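Local coordinates for ribonucleoside-diphosphate reductase subunit beta (Streptococcus sanguinis, PDB 4N83), which probably supplies the metal-cofactor subunit of a class Ib ribonucleotide reductase, which makes deoxyribonucleotides for DNA synthesis, here with two manganese ions bound, at residues Glu148-Ser153 with Thr196-Lys201; Ala152-Glu157 with Asn258-Asn263; Lys216-Met221 with Leu264-Leu269. One frame throughout, in Å; residues are numbered along the deposited sequence.

Contact 1 (Glu148-Ser153 with Thr196-Lys201)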
# COMPACT_ATOMS: atom_id res chain seq x y z
N GLU A 148 19.05 -11.16 -3.44
CA GLU A 148 19.87 -10.34 -2.54
C GLU A 148 19.03 -9.26 -1.85
O GLU A 148 19.28 -8.91 -0.70
CB GLU A 148 21.02 -9.69 -3.32
CG GLU A 148 22.01 -10.69 -3.92
CD GLU A 148 22.95 -10.05 -4.93
OE1 GLU A 148 23.17 -8.82 -4.86
OE2 GLU A 148 23.47 -10.79 -5.79
N LYS A 149 18.04 -8.74 -2.57
CA LYS A 149 17.12 -7.73 -2.03
C LYS A 149 16.18 -8.33 -0.98
O LYS A 149 15.77 -7.64 -0.04
CB LYS A 149 16.33 -7.07 -3.15
CG LYS A 149 17.19 -6.25 -4.09
CD LYS A 149 16.40 -5.68 -5.26
CE LYS A 149 16.14 -6.74 -6.32
NZ LYS A 149 15.60 -6.15 -7.58
N LYS A 150 15.82 -9.60 -1.16
CA LYS A 150 14.99 -10.31 -0.18
C LYS A 150 15.75 -10.61 1.11
O LYS A 150 15.17 -10.58 2.19
CB LYS A 150 14.45 -11.61 -0.79
CG LYS A 150 13.42 -11.39 -1.89
CD LYS A 150 12.86 -12.71 -2.40
CE LYS A 150 11.64 -12.49 -3.29
NZ LYS A 150 11.96 -11.78 -4.55
N ILE A 151 17.04 -10.91 0.99
CA ILE A 151 17.90 -11.18 2.15
C ILE A 151 18.10 -9.91 2.99
O ILE A 151 18.12 -9.97 4.22
CB ILE A 151 19.28 -11.72 1.73
CG1 ILE A 151 19.15 -13.09 1.06
CG2 ILE A 151 20.21 -11.84 2.93
CD1 ILE A 151 20.32 -13.46 0.17
N ALA A 152 18.26 -8.77 2.31
CA ALA A 152 18.52 -7.49 2.98
C ALA A 152 17.31 -7.00 3.78
O ALA A 152 17.47 -6.48 4.88
CB ALA A 152 18.93 -6.44 1.96
N SER A 153 16.11 -7.16 3.21
CA SER A 153 14.88 -6.75 3.88
C SER A 153 14.57 -7.64 5.09
O SER A 153 14.01 -7.16 6.08
CB SER A 153 13.70 -6.78 2.90
OG SER A 153 12.56 -6.16 3.46
N THR A 196 8.68 -13.80 7.29
CA THR A 196 8.26 -15.15 6.92
C THR A 196 7.86 -15.24 5.44
O THR A 196 8.25 -16.18 4.75
CB THR A 196 7.08 -15.63 7.78
OG1 THR A 196 7.41 -15.49 9.17
CG2 THR A 196 6.74 -17.09 7.49
N TYR A 197 7.10 -14.25 4.97
CA TYR A 197 6.61 -14.25 3.60
C TYR A 197 7.72 -13.96 2.60
O TYR A 197 7.85 -14.66 1.60
CB TYR A 197 5.49 -13.23 3.42
CG TYR A 197 4.85 -13.26 2.05
CD1 TYR A 197 4.24 -14.42 1.57
CD2 TYR A 197 4.86 -12.14 1.22
CE1 TYR A 197 3.65 -14.45 0.32
CE2 TYR A 197 4.28 -12.16 -0.03
CZ TYR A 197 3.67 -13.33 -0.48
OH TYR A 197 3.09 -13.36 -1.73
N ILE A 198 8.50 -12.91 2.86
CA ILE A 198 9.63 -12.56 2.00
C ILE A 198 10.67 -13.69 2.03
O ILE A 198 11.24 -14.04 1.00
CB ILE A 198 10.29 -11.22 2.42
CG1 ILE A 198 9.32 -10.06 2.18
CG2 ILE A 198 11.58 -10.99 1.65
CD1 ILE A 198 9.74 -8.75 2.83
N GLY A 199 10.89 -14.25 3.22
CA GLY A 199 11.80 -15.38 3.39
C GLY A 199 11.33 -16.67 2.73
O GLY A 199 12.15 -17.52 2.37
N TYR A 200 10.02 -16.83 2.58
CA TYR A 200 9.45 -18.00 1.90
C TYR A 200 9.67 -17.92 0.39
O TYR A 200 10.10 -18.89 -0.23
CB TYR A 200 7.96 -18.15 2.20
CG TYR A 200 7.25 -19.05 1.21
CD1 TYR A 200 7.55 -20.40 1.13
CD2 TYR A 200 6.28 -18.53 0.35
CE1 TYR A 200 6.91 -21.22 0.22
CE2 TYR A 200 5.63 -19.35 -0.56
CZ TYR A 200 5.95 -20.69 -0.63
OH TYR A 200 5.31 -21.51 -1.53
N LYS A 201 9.34 -16.76 -0.19
CA LYS A 201 9.53 -16.53 -1.62
C LYS A 201 11.01 -16.57 -2.02
O LYS A 201 11.34 -16.84 -3.17
CB LYS A 201 8.91 -15.18 -2.04
CG LYS A 201 7.39 -15.18 -2.07
CD LYS A 201 6.86 -15.89 -3.31
CE LYS A 201 5.35 -16.03 -3.28
NZ LYS A 201 4.84 -16.84 -4.42
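Lys150 crosses Ile198 at a slant and reaches Lys201 with its far end; Lys150 and Ile198 together supply most of the buried surface. Lys150 CB is 3.8 Å from Ile198 CG2, and CG stays beside the same methyl. Lys150 CD then passes the carbonyl O of Ile198 at 4.0 Å, and Lys150 CE meets Lys201 CB at 4.0 Å. The chain is extended as far as CE, which lays its methylenes across Ile198 and Lys201; the bend at chi4 (66°) affects only NZ. Ile198 CG2 also sits 3.7 Å from the carbonyl O of Lys150, while the other branch of Ile198 ends with CD1 3.9 Å from Ser153 OG. That hydroxyl has its polar partner in Gln69, and the ammonium of Lys201 leads away to a salt bridge with Asp15; no hydrogen bond joins the two segments. The short helix axes approach to 9.3 Å at 154°, roughly antiparallel; 188 Å² is buried in all. Helix 49-78 packs against both segments through Leu77, which touches Lys150, Ser153 and Ile198, while helix 211-240 meets Ile151 and helix 128-143 meets Ala152.

Contact 2 (Ala152-Glu157 with Asn258-Asn263). With MN (manganese (II) ion), chain I; MN (manganese (II) ion), chain J.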
# COMPACT_ATOMS: atom_id res chain seq x y z
N ALA A 152 18.26 -8.77 2.31
CA ALA A 152 18.52 -7.49 2.98
C ALA A 152 17.31 -7.00 3.78
O ALA A 152 17.47 -6.48 4.88
CB ALA A 152 18.93 -6.44 1.96
N SER A 153 16.11 -7.16 3.21
CA SER A 153 14.88 -6.75 3.88
C SER A 153 14.57 -7.64 5.09
O SER A 153 14.01 -7.16 6.08
CB SER A 153 13.70 -6.78 2.90
OG SER A 153 12.56 -6.16 3.46
N VAL A 154 14.91 -8.92 5.00
CA VAL A 154 14.74 -9.85 6.11
C VAL A 154 15.75 -9.54 7.22
O VAL A 154 15.38 -9.47 8.39
CB VAL A 154 14.87 -11.33 5.66
CG1 VAL A 154 14.91 -12.27 6.87
CG2 VAL A 154 13.70 -11.70 4.75
N PHE A 155 17.02 -9.36 6.86
CA PHE A 155 18.04 -8.93 7.83
C PHE A 155 17.66 -7.61 8.48
O PHE A 155 17.85 -7.43 9.68
CB PHE A 155 19.42 -8.77 7.17
CG PHE A 155 20.19 -10.06 7.00
CD1 PHE A 155 20.19 -11.04 7.99
CD2 PHE A 155 20.96 -10.26 5.87
CE1 PHE A 155 20.92 -12.21 7.82
CE2 PHE A 155 21.69 -11.42 5.70
CZ PHE A 155 21.67 -12.40 6.68
N LEU A 156 17.14 -6.69 7.67
CA LEU A 156 16.78 -5.35 8.15
C LEU A 156 15.77 -5.43 9.29
O LEU A 156 16.08 -5.06 10.43
CB LEU A 156 16.22 -4.50 7.00
CG LEU A 156 15.70 -3.10 7.32
CD1 LEU A 156 16.72 -2.29 8.11
CD2 LEU A 156 15.32 -2.38 6.04
N GLU A 157 14.59 -5.94 9.00
CA GLU A 157 13.45 -5.84 9.91
C GLU A 157 13.27 -7.02 10.87
O GLU A 157 12.58 -6.88 11.89
CB GLU A 157 12.17 -5.63 9.09
CG GLU A 157 12.23 -4.37 8.24
CD GLU A 157 10.95 -4.11 7.49
OE1 GLU A 157 10.56 -4.96 6.65
OE2 GLU A 157 10.32 -3.06 7.74
N ASN A 258 19.27 -15.30 14.06
CA ASN A 258 18.92 -16.68 13.74
C ASN A 258 17.52 -16.80 13.14
O ASN A 258 17.27 -17.66 12.30
CB ASN A 258 19.04 -17.55 14.98
CG ASN A 258 20.43 -17.52 15.60
OD1 ASN A 258 21.43 -17.42 14.88
ND2 ASN A 258 20.50 -17.60 16.92
N LYS A 259 16.60 -15.94 13.60
CA LYS A 259 15.24 -15.91 13.07
C LYS A 259 15.21 -15.38 11.63
O LYS A 259 14.44 -15.87 10.80
CB LYS A 259 14.33 -15.07 13.96
CG LYS A 259 14.08 -15.68 15.33
CD LYS A 259 13.10 -14.86 16.15
CE LYS A 259 12.77 -15.56 17.46
NZ LYS A 259 11.95 -14.71 18.37
N ALA A 260 16.06 -14.39 11.35
CA ALA A 260 16.24 -13.89 9.99
C ALA A 260 16.81 -14.98 9.09
O ALA A 260 16.41 -15.11 7.93
CB ALA A 260 17.16 -12.67 9.99
N LEU A 261 17.74 -15.76 9.63
CA LEU A 261 18.28 -16.94 8.94
C LEU A 261 17.19 -18.00 8.74
O LEU A 261 17.08 -18.58 7.66
CB LEU A 261 19.45 -17.54 9.73
CG LEU A 261 20.79 -16.80 9.64
CD1 LEU A 261 21.65 -17.05 10.87
CD2 LEU A 261 21.53 -17.20 8.37
N MET A 262 16.41 -18.24 9.79
CA MET A 262 15.38 -19.28 9.76
C MET A 262 14.25 -18.97 8.77
O MET A 262 13.70 -19.88 8.15
CB MET A 262 14.80 -19.49 11.16
CG MET A 262 13.89 -20.71 11.28
SD MET A 262 13.89 -21.43 12.94
CE MET A 262 15.53 -22.16 13.00
N ASN A 263 13.92 -17.69 8.63
CA ASN A 263 12.93 -17.27 7.63
C ASN A 263 13.43 -17.47 6.21
O ASN A 263 12.67 -17.89 5.34
CB ASN A 263 12.54 -15.80 7.84
CG ASN A 263 11.75 -15.56 9.11
OD1 ASN A 263 11.87 -14.51 9.73
ND2 ASN A 263 10.95 -16.54 9.51
MN MN I . 8.76 -5.53 6.11
MN MN J . 8.74 -1.91 9.16
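Val154 and Phe155 meet Ala260 where two helical segments run roughly antiparallel, their axes 9.0 Å apart at 149° and the CA atoms of Phe155 and Ala260 separated by 5.7 Å. The close approach is consistent with the small side chain of Ala260: its CB lies 3.9 Å from Val154 CG1 and 4.0 Å from Phe155 CD1, so a single methyl is touched by two neighbouring residues of helix 148-160. Val154 carries CG1 anti to its own backbone nitrogen (chi1 171°), which brings that methyl to 3.4 Å from the carbonyl O of Ala260 and, more loosely, to Asn263 CB. The Phe155 ring meets Ala260 through one ortho carbon, and Met221 and Leu225 of helix 211-240 also pack against its side chain. With no hydrogen bond between the segments, the evidence is for apolar packing. Two residues beyond Phe155, the buried Glu157 projects away from Ala260 and bridges the metals: OE1 is 2.0 Å from one manganese and OE2 2.4 Å from the other. Glu191 and His194 belong to the site of the first ion, and Asp66, Glu97 and His100 to that of the second. A carboxylate bridging two metals within a helical bundle is characteristic of the ferritin-like fold of ribonucleotide reductase small chains; one face of helix 148-160 thus packs on helix 246-263 while Glu157 serves the dimanganese site.

Contact 3 (Lys216-Met221 with Leu264-Leu269)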
# COMPACT_ATOMS: atom_id res chain seq x y z
N LYS A 216 27.61 -19.39 -3.71
CA LYS A 216 28.00 -17.99 -3.90
C LYS A 216 27.09 -17.03 -3.14
O LYS A 216 27.57 -16.06 -2.54
CB LYS A 216 28.00 -17.63 -5.39
CG LYS A 216 29.13 -18.27 -6.19
CD LYS A 216 29.20 -17.70 -7.60
CE LYS A 216 30.35 -18.29 -8.39
NZ LYS A 216 31.68 -17.91 -7.83
N LEU A 217 25.79 -17.28 -3.19
CA LEU A 217 24.81 -16.42 -2.52
C LEU A 217 24.93 -16.53 -1.00
O LEU A 217 24.87 -15.52 -0.29
CB LEU A 217 23.39 -16.78 -2.95
CG LEU A 217 22.28 -15.81 -2.52
CD1 LEU A 217 22.37 -14.50 -3.28
CD2 LEU A 217 20.92 -16.46 -2.71
N LYS A 218 25.09 -17.76 -0.50
CA LYS A 218 25.33 -18.00 0.92
C LYS A 218 26.61 -17.32 1.40
O LYS A 218 26.67 -16.84 2.53
CB LYS A 218 25.39 -19.50 1.22
CG LYS A 218 24.03 -20.20 1.16
CD LYS A 218 24.17 -21.72 1.21
CE LYS A 218 24.62 -22.20 2.57
NZ LYS A 218 24.62 -23.69 2.66
N GLU A 219 27.62 -17.27 0.53
CA GLU A 219 28.86 -16.55 0.82
C GLU A 219 28.59 -15.04 0.90
O GLU A 219 29.08 -14.37 1.81
CB GLU A 219 29.92 -16.84 -0.24
CG GLU A 219 31.32 -16.38 0.13
CD GLU A 219 32.35 -16.67 -0.94
OE1 GLU A 219 31.98 -17.19 -2.01
OE2 GLU A 219 33.55 -16.38 -0.71
N TRP A 220 27.82 -14.52 -0.04
CA TRP A 220 27.42 -13.11 -0.05
C TRP A 220 26.46 -12.79 1.10
O TRP A 220 26.39 -11.65 1.56
CB TRP A 220 26.78 -12.74 -1.39
CG TRP A 220 26.59 -11.26 -1.59
CD1 TRP A 220 27.49 -10.37 -2.12
CD2 TRP A 220 25.42 -10.49 -1.26
NE1 TRP A 220 26.95 -9.11 -2.14
CE2 TRP A 220 25.69 -9.15 -1.61
CE3 TRP A 220 24.18 -10.81 -0.69
CZ2 TRP A 220 24.75 -8.13 -1.42
CZ3 TRP A 220 23.25 -9.80 -0.51
CH2 TRP A 220 23.54 -8.47 -0.87
N MET A 221 25.73 -13.80 1.56
CA MET A 221 24.76 -13.65 2.64
C MET A 221 25.44 -13.41 3.99
O MET A 221 25.17 -12.41 4.66
CB MET A 221 23.87 -14.89 2.71
CG MET A 221 22.76 -14.83 3.75
SD MET A 221 21.49 -16.07 3.47
CE MET A 221 20.60 -15.98 5.02
N LEU A 264 14.71 -17.18 5.98
CA LEU A 264 15.33 -17.35 4.66
C LEU A 264 15.68 -18.81 4.34
O LEU A 264 16.19 -19.09 3.25
CB LEU A 264 16.57 -16.46 4.54
CG LEU A 264 16.29 -14.95 4.47
CD1 LEU A 264 17.52 -14.14 4.85
CD2 LEU A 264 15.80 -14.55 3.09
N GLY A 265 15.43 -19.72 5.28
CA GLY A 265 15.64 -21.15 5.06
C GLY A 265 17.06 -21.60 5.37
O GLY A 265 17.51 -22.62 4.84
N GLN A 266 17.75 -20.85 6.22
CA GLN A 266 19.11 -21.18 6.63
C GLN A 266 19.15 -21.55 8.11
O GLN A 266 18.19 -21.32 8.85
CB GLN A 266 20.05 -20.01 6.35
CG GLN A 266 20.32 -19.76 4.87
CD GLN A 266 20.98 -20.94 4.17
OE1 GLN A 266 20.72 -21.20 3.00
NE2 GLN A 266 21.84 -21.66 4.89
N ASP A 267 20.27 -22.12 8.53
CA ASP A 267 20.43 -22.64 9.89
C ASP A 267 20.81 -21.52 10.87
O ASP A 267 21.44 -20.54 10.47
CB ASP A 267 21.49 -23.74 9.90
CG ASP A 267 21.16 -24.88 8.94
OD1 ASP A 267 20.04 -25.43 9.04
OD2 ASP A 267 22.01 -25.21 8.09
N PRO A 268 20.43 -21.67 12.15
CA PRO A 268 20.74 -20.66 13.16
C PRO A 268 22.23 -20.61 13.50
O PRO A 268 22.81 -21.62 13.88
CB PRO A 268 19.92 -21.12 14.38
CG PRO A 268 19.77 -22.58 14.20
CD PRO A 268 19.68 -22.81 12.72
N LEU A 269 22.83 -19.43 13.35
CA LEU A 269 24.28 -19.28 13.45
C LEU A 269 24.77 -19.25 14.91
O LEU A 269 25.62 -20.05 15.29
CB LEU A 269 24.73 -18.00 12.72
CG LEU A 269 26.21 -17.88 12.37
CD1 LEU A 269 26.61 -18.90 11.31
CD2 LEU A 269 26.53 -16.47 11.90
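Met221 holds CG anti to its backbone nitrogen (chi1 -177°) and stays extended through chi2 and chi3, which carries its terminal methyl across to Leu264 and Gln266. Gln266 instead bends at chi2 (-61°), turning its amide toward Lys218. The Met221 methyl makes the main apolar contact: CE is 3.6 Å from Leu264 CD1 and 3.8 Å from Gln266 CG, and SD lies 4.1 Å from that same CG. The thioether end is therefore flanked by a leucine branch and by the aliphatic part of the glutamine. Beside it, the Lys218 chain passes the Gln266 amide at an oblique angle. Lys218 CG and CD are each 3.9 Å from Gln266 OE1, and Lys218 CE is 3.7 Å from Gln266 NE2. These are carbon contacts with the amide, and no hydrogen bond is formed across the segments. Between Leu264 and Gln266 the backbone turns at Gly265, whose positive phi and two bonds back into the preceding turn define a Schellman motif at the end of helix 246-263. Phe202 and Phe206 of helix 178-206 pack on Leu264 and Gln266 respectively, while Phe155 of helix 148-160 and Leu261 of helix 246-263 touch Met221. The segment Leu264-Leu269 thus leaves helix 246-263 along the flank of helix 211-240, with Leu269 packed on Tyr222 and Tyr226.

In the fold
Contacts 1 and 2 are buried and share helix 148-160, which meets helix 178-206 in one and helix 246-263 in the other; their centres are about 7 Å apart. Contact 3 is partly buried, about 19 Å from the centre of the chain against 12 and 9 Å for the others. All three lack hydrogen bonds between their segments, but their surfaces differ: lysine methylenes on isoleucine in contact 1, a valine methyl and a phenylalanine ring on an alanine in contact 2, a thioether and an amide in contact 3. Contact 2 alone includes a manganese ligand. Leu264-Leu269 directly follows Asn258-Asn263, and Leu261 O probably hydrogen-bonds Gln266 N; Ile151 links contact 1 to Met221.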